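Local coordinates for protein probable hydrolase (Pseudomonas aeruginosa, PDB 3OM8) that is probably an alpha/beta-fold hydrolase, perhaps opening the lactone ring of 3-oxoadipate enol-lactone, at residues Ala18-Gly23 against Val56-Ala61. Numbering follows the deposited sequence.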
loop_
_atom_site.group_PDB
_atom_site.type_symbol
_atom_site.label_atom_id
_atom_site.label_comp_id
_atom_site.label_asym_id
_atom_site.label_seq_id
_atom_site.Cartn_x
_atom_site.Cartn_y
_atom_site.Cartn_z
ATOM N N ALA B 18 -27.175 12.626 17.961
ATOM C CA ALA B 18 -27.392 11.360 18.635
ATOM C C ALA B 18 -26.063 10.629 18.764
ATOM O O ALA B 18 -25.289 10.576 17.814
ATOM C CB ALA B 18 -28.371 10.521 17.858
ATOM N N TYR B 19 -25.798 10.062 19.933
ATOM C CA TYR B 19 -24.560 9.322 20.135
ATOM C C TYR B 19 -24.721 8.202 21.159
ATOM O O TYR B 19 -25.698 8.180 21.913
ATOM C CB TYR B 19 -23.430 10.275 20.538
ATOM C CG TYR B 19 -23.550 10.859 21.930
ATOM C CD1 TYR B 19 -22.819 10.336 22.988
ATOM C CD2 TYR B 19 -24.376 11.938 22.182
ATOM C CE1 TYR B 19 -22.913 10.869 24.266
ATOM C CE2 TYR B 19 -24.478 12.481 23.455
ATOM C CZ TYR B 19 -23.745 11.949 24.491
ATOM O OH TYR B 19 -23.849 12.490 25.755
ATOM N N ARG B 20 -23.772 7.262 21.159
ATOM C CA ARG B 20 -23.725 6.206 22.166
ATOM C C ARG B 20 -22.303 5.707 22.431
ATOM O O ARG B 20 -21.445 5.718 21.542
ATOM C CB ARG B 20 -24.651 5.031 21.815
ATOM C CG ARG B 20 -24.204 4.153 20.657
ATOM C CD ARG B 20 -25.145 2.966 20.471
ATOM N NE ARG B 20 -24.811 1.851 21.350
ATOM C CZ ARG B 20 -25.330 1.649 22.561
ATOM N NH1 ARG B 20 -26.227 2.487 23.057
ATOM N NH2 ARG B 20 -24.947 0.597 23.283
ATOM N N LEU B 21 -22.067 5.278 23.669
ATOM C CA LEU B 21 -20.793 4.687 24.053
ATOM C C LEU B 21 -20.937 3.185 24.280
ATOM O O LEU B 21 -21.934 2.716 24.839
ATOM C CB LEU B 21 -20.239 5.375 25.297
ATOM C CG LEU B 21 -19.937 6.851 25.037
ATOM C CD1 LEU B 21 -20.519 7.735 26.122
ATOM C CD2 LEU B 21 -18.449 7.081 24.887
ATOM N N ASP B 22 -19.942 2.437 23.814
ATOM C CA ASP B 22 -19.893 0.993 24.020
ATOM C C ASP B 22 -18.555 0.599 24.602
ATOM O O ASP B 22 -17.532 1.191 24.270
ATOM C CB ASP B 22 -20.133 0.244 22.709
ATOM C CG ASP B 22 -21.581 0.310 22.264
ATOM O OD1 ASP B 22 -22.367 -0.547 22.720
ATOM O OD2 ASP B 22 -21.930 1.223 21.472
ATOM N N GLY B 23 -18.569 -0.397 25.480
ATOM C CA GLY B 23 -17.345 -0.894 26.090
ATOM C C GLY B 23 -17.106 -0.347 27.485
ATOM O O GLY B 23 -17.777 0.592 27.919
ATOM N N VAL B 56 -15.691 2.778 22.935
ATOM C CA VAL B 56 -16.017 3.292 21.604
ATOM C C VAL B 56 -17.147 4.329 21.603
ATOM O O VAL B 56 -18.295 4.023 21.938
ATOM C CB VAL B 56 -16.359 2.141 20.635
ATOM C CG1 VAL B 56 -16.721 2.680 19.256
ATOM C CG2 VAL B 56 -15.187 1.183 20.539
ATOM N N LEU B 57 -16.807 5.559 21.230
ATOM C CA LEU B 57 -17.798 6.611 21.033
ATOM C C LEU B 57 -18.243 6.620 19.583
ATOM O O LEU B 57 -17.417 6.781 18.687
ATOM C CB LEU B 57 -17.216 7.981 21.377
ATOM C CG LEU B 57 -18.056 9.188 20.921
ATOM C CD1 LEU B 57 -19.282 9.340 21.795
ATOM C CD2 LEU B 57 -17.226 10.458 20.966
ATOM N N ARG B 58 -19.544 6.425 19.362
ATOM C CA ARG B 58 -20.146 6.513 18.029
ATOM C C ARG B 58 -21.211 7.611 18.011
ATOM O O ARG B 58 -21.844 7.872 19.031
ATOM C CB ARG B 58 -20.781 5.180 17.632
ATOM C CG ARG B 58 -19.780 4.095 17.238
ATOM C CD ARG B 58 -20.505 2.869 16.740
ATOM N NE ARG B 58 -21.284 2.231 17.794
ATOM C CZ ARG B 58 -22.199 1.289 17.582
ATOM N NH1 ARG B 58 -22.463 0.881 16.349
ATOM N NH2 ARG B 58 -22.857 0.762 18.602
ATOM N N TYR B 59 -21.405 8.258 16.863
ATOM C CA TYR B 59 -22.458 9.266 16.732
ATOM C C TYR B 59 -22.980 9.345 15.296
ATOM O O TYR B 59 -22.273 8.982 14.345
ATOM C CB TYR B 59 -21.953 10.638 17.188
ATOM C CG TYR B 59 -20.983 11.281 16.217
ATOM C CD1 TYR B 59 -21.367 12.365 15.442
ATOM C CD2 TYR B 59 -19.687 10.789 16.058
ATOM C CE1 TYR B 59 -20.489 12.959 14.549
ATOM C CE2 TYR B 59 -18.803 11.372 15.163
ATOM C CZ TYR B 59 -19.213 12.456 14.405
ATOM O OH TYR B 59 -18.360 13.057 13.506
ATOM N N ASP B 60 -24.227 9.787 15.143
ATOM C CA ASP B 60 -24.767 10.092 13.824
ATOM C C ASP B 60 -24.410 11.533 13.497
ATOM O O ASP B 60 -24.715 12.449 14.258
ATOM C CB ASP B 60 -26.280 9.873 13.787
ATOM C CG ASP B 60 -26.644 8.404 13.753
ATOM O OD1 ASP B 60 -25.754 7.612 13.387
ATOM O OD2 ASP B 60 -27.799 8.035 14.083
ATOM N N ALA B 61 -23.728 11.734 12.379
ATOM C CA ALA B 61 -23.306 13.074 12.016
ATOM C C ALA B 61 -24.502 14.037 11.865
ATOM O O ALA B 61 -25.644 13.620 11.666
ATOM C CB ALA B 61 -22.498 13.033 10.746
HETATM O O HOH W 1 -20.479 2.961 20.244
#
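Arg20 and Arg58 face each other as a hydrogen-bonded pair where strands 16-22 and 55-59 run antiparallel: Arg20 N gives to Arg58 O (2.9 Å), and Arg58 N returns the bond to Arg20 O. Asp22 and Val56 form a second such pair, and Asp60 N to Ala18 O (3.0 Å) closes the far end. On the face carrying Arg20, Asp22 and Arg58, the two arginine side chains lie alongside each other with guanidinium planes 80° apart and Arg20 NE 3.5 Å from Arg58 NH2. Asp22 OD2, near the guanidinium plane of Arg58, accepts a salt-bridging hydrogen bond from Arg58 NH2 (3.1 Å), the donor standing above the carboxylate plane, and a weak, bent one from Arg20 NE. OD1 receives Arg20 NH2 (2.9 Å) on its syn side but well out of the carboxylate plane; a bend at chi3 (-84°) turns the Arg20 guanidinium back toward Asp22. A water accepts from Arg58 NE (2.7 Å) and lies within hydrogen-bonding distance of Asp22 OD2 and Val56 O. Arg20 NH1 bonds to Asn5 O, Arg58 NH1 to Asp44. The other face packs mainly through carbon: Leu21 CD2 meets Leu57 CB (3.8 Å), Leu57 CD1 reaches Tyr19 CD1 (3.9 Å), and helix 76-90 packs over Tyr19, Leu21 and Tyr59. The join links the sheet's antiparallel edge to its parallel body, apolar beneath helix 76-90 and ionic toward helix 47-51, where one carboxylate ties two arginines of neighbouring strands together, probably balancing part of their charge.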